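Local coordinates for peptidase M3B, oligoendopeptidase F (Enterococcus faecium, PDB 2QR4), which probably hydrolyses peptide bonds in oligopeptides as a metallopeptidase of family M3, at residues Lys258-Leu263 and Thr435-Thr440; Asn426-Gly431 and Thr507-Ala512. All coordinates share one frame; numbering follows the deposited sequence.

Contact 1 (Lys258-Leu263 and Thr435-Thr440); sequences KHLPLL and TVFRQT
Phe437 of the long helix 418-454 reaches into the break between two consecutive helices, 246-258 and 260-274, and packs on the first turn of the second, in the largely helical M3 peptidase region. The chain leaves helical geometry at His259 before the next helix, so the ring meets both a backbone carbonyl of the junction and leucines of the new helix. Leu263 packs over one face of the Phe437 ring, its CG 4.0 Å from the centroid and 20° off the ring normal, a CH-pi contact displaced toward the CG-CD2 side, where Leu263 CG is 3.8 Å from Phe437 CG. One methyl of the same leucine, CD1, continues along the side chain to Phe437 CB at 4.1 Å. Leu260 comes obliquely, its CD2 methyl 4.0 Å from Phe437 CD1 and about as far from CE1. The far end of the ring approaches the junction itself, with Phe437 CZ 3.7 Å from His259 O. That oxygen accepts a backbone hydrogen bond from Leu262 N, which closes the first turn. The ring reaches this place with CG anti to its own carbonyl carbon (chi1 -76°), lying beside the backbone N. Within the helix, Val436 O accepts from Thr440 N and, at 2.6 Å, from Thr440 OG1, and the Ser506 hydroxyl hydrogen-bonds to it as well. Val256 and Met563 add further side chains around the phenylalanine. Between the two segments the joint is thus held by dispersion and shape, with 181 Å² buried; His259 O and Val436 O have hydrogen bonds within their own segments, Val436 O also one with Ser506.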
loop_
_atom_site.group_PDB
_atom_site.type_symbol
_atom_site.label_atom_id
_atom_site.label_comp_id
_atom_site.label_asym_id
_atom_site.label_seq_id
_atom_site.Cartn_x
_atom_site.Cartn_y
_atom_site.Cartn_z
ATOM N N LYS A 258 5.465 -8.246 -34.415
ATOM C CA LYS A 258 5.830 -8.423 -35.806
ATOM C C LYS A 258 4.672 -8.005 -36.731
ATOM O O LYS A 258 4.899 -7.695 -37.899
ATOM C CB LYS A 258 6.279 -9.873 -36.042
ATOM C CG LYS A 258 6.451 -10.290 -37.498
ATOM C CD LYS A 258 6.818 -11.784 -37.593
ATOM C CE LYS A 258 6.342 -12.442 -38.900
ATOM N NZ LYS A 258 7.254 -12.160 -40.044
ATOM N N HIS A 259 3.448 -7.958 -36.199
ATOM C CA HIS A 259 2.271 -7.602 -37.008
ATOM C C HIS A 259 1.617 -6.252 -36.664
ATOM O O HIS A 259 0.463 -6.009 -37.027
ATOM C CB HIS A 259 1.216 -8.714 -36.973
ATOM C CG HIS A 259 1.673 -9.987 -37.602
ATOM N ND1 HIS A 259 1.495 -10.257 -38.941
ATOM C CD2 HIS A 259 2.332 -11.051 -37.087
ATOM C CE1 HIS A 259 2.024 -11.432 -39.225
ATOM N NE2 HIS A 259 2.533 -11.938 -38.117
ATOM N N LEU A 260 2.344 -5.378 -35.980
ATOM C CA LEU A 260 1.834 -4.040 -35.673
ATOM C C LEU A 260 1.469 -3.251 -36.937
ATOM O O LEU A 260 0.534 -2.458 -36.928
ATOM C CB LEU A 260 2.841 -3.243 -34.825
ATOM C CG LEU A 260 3.046 -3.795 -33.415
ATOM C CD1 LEU A 260 4.089 -3.004 -32.696
ATOM C CD2 LEU A 260 1.730 -3.811 -32.622
ATOM N N PRO A 261 2.209 -3.458 -38.032
ATOM C CA PRO A 261 1.771 -2.728 -39.233
ATOM C C PRO A 261 0.293 -2.961 -39.602
ATOM O O PRO A 261 -0.325 -2.076 -40.188
ATOM C CB PRO A 261 2.710 -3.255 -40.343
ATOM C CG PRO A 261 3.967 -3.687 -39.595
ATOM C CD PRO A 261 3.419 -4.270 -38.274
ATOM N N LEU A 262 -0.269 -4.130 -39.285
ATOM C CA LEU A 262 -1.707 -4.345 -39.524
ATOM C C LEU A 262 -2.606 -3.379 -38.726
ATOM O O LEU A 262 -3.533 -2.810 -39.292
ATOM C CB LEU A 262 -2.107 -5.776 -39.229
ATOM C CG LEU A 262 -1.518 -6.804 -40.185
ATOM C CD1 LEU A 262 -1.910 -8.207 -39.723
ATOM C CD2 LEU A 262 -1.986 -6.524 -41.591
ATOM N N LEU A 263 -2.319 -3.193 -37.432
ATOM C CA LEU A 263 -2.992 -2.181 -36.607
ATOM C C LEU A 263 -2.777 -0.788 -37.195
ATOM O O LEU A 263 -3.719 0.004 -37.297
ATOM C CB LEU A 263 -2.438 -2.178 -35.175
ATOM C CG LEU A 263 -3.343 -1.912 -33.953
ATOM C CD1 LEU A 263 -2.577 -1.244 -32.813
ATOM C CD2 LEU A 263 -4.577 -1.114 -34.259
ATOM N N THR A 435 -9.012 -6.969 -28.229
ATOM C CA THR A 435 -8.749 -8.193 -27.511
ATOM C C THR A 435 -7.356 -8.750 -27.797
ATOM O O THR A 435 -6.759 -9.380 -26.928
ATOM C CB THR A 435 -9.810 -9.227 -27.818
ATOM O OG1 THR A 435 -11.082 -8.589 -27.730
ATOM C CG2 THR A 435 -9.757 -10.378 -26.818
ATOM N N VAL A 436 -6.816 -8.529 -28.991
ATOM C CA VAL A 436 -5.430 -8.958 -29.180
ATOM C C VAL A 436 -4.390 -7.856 -29.022
ATOM O O VAL A 436 -3.508 -7.983 -28.178
ATOM C CB VAL A 436 -5.197 -9.887 -30.398
ATOM C CG1 VAL A 436 -6.339 -9.829 -31.351
ATOM C CG2 VAL A 436 -3.860 -9.614 -31.062
ATOM N N PHE A 437 -4.515 -6.776 -29.793
ATOM C CA PHE A 437 -3.519 -5.713 -29.779
ATOM C C PHE A 437 -3.462 -4.977 -28.437
ATOM O O PHE A 437 -2.390 -4.848 -27.833
ATOM C CB PHE A 437 -3.713 -4.735 -30.960
ATOM C CG PHE A 437 -3.245 -5.292 -32.275
ATOM C CD1 PHE A 437 -1.887 -5.491 -32.515
ATOM C CD2 PHE A 437 -4.161 -5.657 -33.262
ATOM C CE1 PHE A 437 -1.442 -6.045 -33.731
ATOM C CE2 PHE A 437 -3.724 -6.194 -34.486
ATOM C CZ PHE A 437 -2.359 -6.387 -34.712
ATOM N N ARG A 438 -4.610 -4.508 -27.971
ATOM C CA ARG A 438 -4.663 -3.720 -26.738
ATOM C C ARG A 438 -4.309 -4.560 -25.488
ATOM O O ARG A 438 -3.479 -4.159 -24.669
ATOM C CB ARG A 438 -6.030 -3.048 -26.632
ATOM C CG ARG A 438 -6.263 -2.163 -25.418
ATOM C CD ARG A 438 -7.411 -1.181 -25.718
ATOM N NE ARG A 438 -7.979 -0.555 -24.521
ATOM C CZ ARG A 438 -7.411 0.451 -23.851
ATOM N NH1 ARG A 438 -8.010 0.938 -22.779
ATOM N NH2 ARG A 438 -6.236 0.967 -24.228
ATOM N N GLN A 439 -4.895 -5.744 -25.361
ATOM C CA GLN A 439 -4.579 -6.590 -24.221
ATOM C C GLN A 439 -3.126 -7.030 -24.262
ATOM O O GLN A 439 -2.449 -7.100 -23.229
ATOM C CB GLN A 439 -5.517 -7.781 -24.140
ATOM C CG GLN A 439 -7.004 -7.380 -24.031
ATOM C CD GLN A 439 -7.262 -6.302 -22.966
ATOM O OE1 GLN A 439 -7.973 -5.336 -23.216
ATOM N NE2 GLN A 439 -6.701 -6.483 -21.775
ATOM N N THR A 440 -2.618 -7.287 -25.459
ATOM C CA THR A 440 -1.217 -7.651 -25.565
ATOM C C THR A 440 -0.290 -6.478 -25.230
ATOM O O THR A 440 0.750 -6.674 -24.609
ATOM C CB THR A 440 -0.905 -8.236 -26.922
ATOM O OG1 THR A 440 -1.663 -9.439 -27.064
ATOM C CG2 THR A 440 0.585 -8.555 -27.043
#

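Contact 2 (Asn426-Gly431 and Thr507-Ala512); sequences NHYLDG and TGFSAA
Tyr428 and Phe509 meet obliquely where helices 418-454 and 503-520 face each other, Tyr428 CE1 standing 4.2 Å from Phe509 CZ. This is the closer part of the contact, and the tyrosine is buried. Both rings extend from their helices with CG anti to the backbone N (chi1 174° in Tyr428, 178° in Phe509), which lets them bridge backbones whose nearest CA atoms, those of Gly431 and Phe509, are 9.6 Å apart. The other side is looser: Gly431 O stays 4.4 Å from Phe509 CE1, and both residues are partly exposed. With just 104 Å² buried in all, the two segments touch through a single aromatic side chain of helix 503-520. Neighbours complete the setting. Arg569 of helix 557-579 makes a cation-pi contact with Tyr428, and Phe432, next along helix 418-454, meets Phe509 edge-to-face. Tyr428 also packs on Met565, which places the aromatic pair among helices 418-454, 503-520 and 557-579.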
loop_
_atom_site.group_PDB
_atom_site.type_symbol
_atom_site.label_atom_id
_atom_site.label_comp_id
_atom_site.label_asym_id
_atom_site.label_seq_id
_atom_site.Cartn_x
_atom_site.Cartn_y
_atom_site.Cartn_z
ATOM N N ASN A 426 -15.959 -4.571 -40.000
ATOM C CA ASN A 426 -15.398 -3.643 -39.021
ATOM C C ASN A 426 -15.668 -4.041 -37.560
ATOM O O ASN A 426 -14.827 -3.841 -36.691
ATOM C CB ASN A 426 -15.872 -2.220 -39.302
ATOM C CG ASN A 426 -15.289 -1.225 -38.341
ATOM O OD1 ASN A 426 -15.958 -0.807 -37.403
ATOM N ND2 ASN A 426 -14.028 -0.846 -38.551
ATOM N N HIS A 427 -16.832 -4.614 -37.303
ATOM C CA HIS A 427 -17.151 -5.162 -35.995
ATOM C C HIS A 427 -16.091 -6.193 -35.588
ATOM O O HIS A 427 -15.605 -6.177 -34.456
ATOM C CB HIS A 427 -18.554 -5.779 -36.034
ATOM C CG HIS A 427 -18.914 -6.597 -34.828
ATOM N ND1 HIS A 427 -19.392 -6.037 -33.661
ATOM C CD2 HIS A 427 -18.908 -7.937 -34.629
ATOM C CE1 HIS A 427 -19.652 -6.996 -32.789
ATOM N NE2 HIS A 427 -19.369 -8.159 -33.352
ATOM N N TYR A 428 -15.726 -7.076 -36.521
ATOM C CA TYR A 428 -14.675 -8.071 -36.277
ATOM C C TYR A 428 -13.297 -7.420 -36.056
ATOM O O TYR A 428 -12.566 -7.796 -35.135
ATOM C CB TYR A 428 -14.575 -9.092 -37.426
ATOM C CG TYR A 428 -13.390 -10.033 -37.264
ATOM C CD1 TYR A 428 -13.464 -11.130 -36.402
ATOM C CD2 TYR A 428 -12.181 -9.803 -37.941
ATOM C CE1 TYR A 428 -12.386 -11.978 -36.224
ATOM C CE2 TYR A 428 -11.085 -10.660 -37.774
ATOM C CZ TYR A 428 -11.197 -11.736 -36.910
ATOM O OH TYR A 428 -10.139 -12.588 -36.728
ATOM N N LEU A 429 -12.933 -6.456 -36.902
ATOM C CA LEU A 429 -11.587 -5.878 -36.807
ATOM C C LEU A 429 -11.486 -5.125 -35.502
ATOM O O LEU A 429 -10.437 -5.097 -34.863
ATOM C CB LEU A 429 -11.266 -4.975 -38.004
ATOM C CG LEU A 429 -11.323 -5.662 -39.377
ATOM C CD1 LEU A 429 -11.425 -4.644 -40.496
ATOM C CD2 LEU A 429 -10.123 -6.564 -39.573
ATOM N N ASP A 430 -12.609 -4.550 -35.094
ATOM C CA ASP A 430 -12.666 -3.778 -33.880
ATOM C C ASP A 430 -12.474 -4.639 -32.627
ATOM O O ASP A 430 -11.658 -4.315 -31.754
ATOM C CB ASP A 430 -13.976 -3.014 -33.821
ATOM C CG ASP A 430 -13.999 -2.012 -32.711
ATOM O OD1 ASP A 430 -13.098 -1.140 -32.691
ATOM O OD2 ASP A 430 -14.913 -2.105 -31.863
ATOM N N GLY A 431 -13.222 -5.737 -32.541
ATOM C CA GLY A 431 -13.049 -6.691 -31.450
ATOM C C GLY A 431 -11.617 -7.200 -31.412
ATOM O O GLY A 431 -11.038 -7.363 -30.339
ATOM N N THR A 507 -4.462 -14.714 -26.125
ATOM C CA THR A 507 -4.142 -16.088 -26.512
ATOM C C THR A 507 -5.438 -16.840 -26.727
ATOM O O THR A 507 -5.561 -17.647 -27.658
ATOM C CB THR A 507 -3.279 -16.830 -25.457
ATOM O OG1 THR A 507 -3.958 -16.852 -24.201
ATOM C CG2 THR A 507 -1.952 -16.131 -25.271
ATOM N N GLY A 508 -6.413 -16.541 -25.871
ATOM C CA GLY A 508 -7.733 -17.154 -25.945
ATOM C C GLY A 508 -8.465 -16.782 -27.214
ATOM O O GLY A 508 -9.052 -17.640 -27.871
ATOM N N PHE A 509 -8.425 -15.500 -27.558
ATOM C CA PHE A 509 -9.052 -15.006 -28.778
ATOM C C PHE A 509 -8.444 -15.677 -30.006
ATOM O O PHE A 509 -9.159 -16.121 -30.907
ATOM C CB PHE A 509 -8.862 -13.494 -28.876
ATOM C CG PHE A 509 -9.440 -12.884 -30.125
ATOM C CD1 PHE A 509 -10.662 -12.228 -30.092
ATOM C CD2 PHE A 509 -8.753 -12.955 -31.330
ATOM C CE1 PHE A 509 -11.197 -11.654 -31.240
ATOM C CE2 PHE A 509 -9.281 -12.388 -32.481
ATOM C CZ PHE A 509 -10.500 -11.731 -32.436
ATOM N N SER A 510 -7.118 -15.745 -30.031
ATOM C CA SER A 510 -6.407 -16.415 -31.108
ATOM C C SER A 510 -6.771 -17.891 -31.166
ATOM O O SER A 510 -6.997 -18.432 -32.249
ATOM C CB SER A 510 -4.896 -16.228 -30.953
ATOM O OG SER A 510 -4.561 -14.869 -31.173
ATOM N N ALA A 511 -6.855 -18.536 -30.004
ATOM C CA ALA A 511 -7.247 -19.941 -29.971
ATOM C C ALA A 511 -8.649 -20.083 -30.535
ATOM O O ALA A 511 -8.903 -20.933 -31.399
ATOM C CB ALA A 511 -7.166 -20.516 -28.568
ATOM N N ALA A 512 -9.563 -19.236 -30.076
ATOM C CA ALA A 512 -10.908 -19.317 -30.599
ATOM C C ALA A 512 -10.857 -19.216 -32.132
ATOM O O ALA A 512 -11.491 -20.008 -32.837
ATOM C CB ALA A 512 -11.785 -18.250 -30.002
#

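How the contacts relate
Helix 418-454 is common to both contacts, whose centres lie about 11 Å apart on the same side of the chain's centre. It offers Asn426-Gly431 to contact 2 and, little more than one turn later, Thr435-Thr440 to contact 1. Along the chain the segments alternate: 258-263, 426-431, 435-440, 507-512. Phe509 of contact 2 joins them directly, its CB 3.8 Å from Thr435 CG2 and its CD2 3.9 Å from Val436 CG1. Helix 557-579 borders both places, through Met563 at contact 1 and Met565 at contact 2. The long helix thus packs against both an early and a late part of the M3 family region.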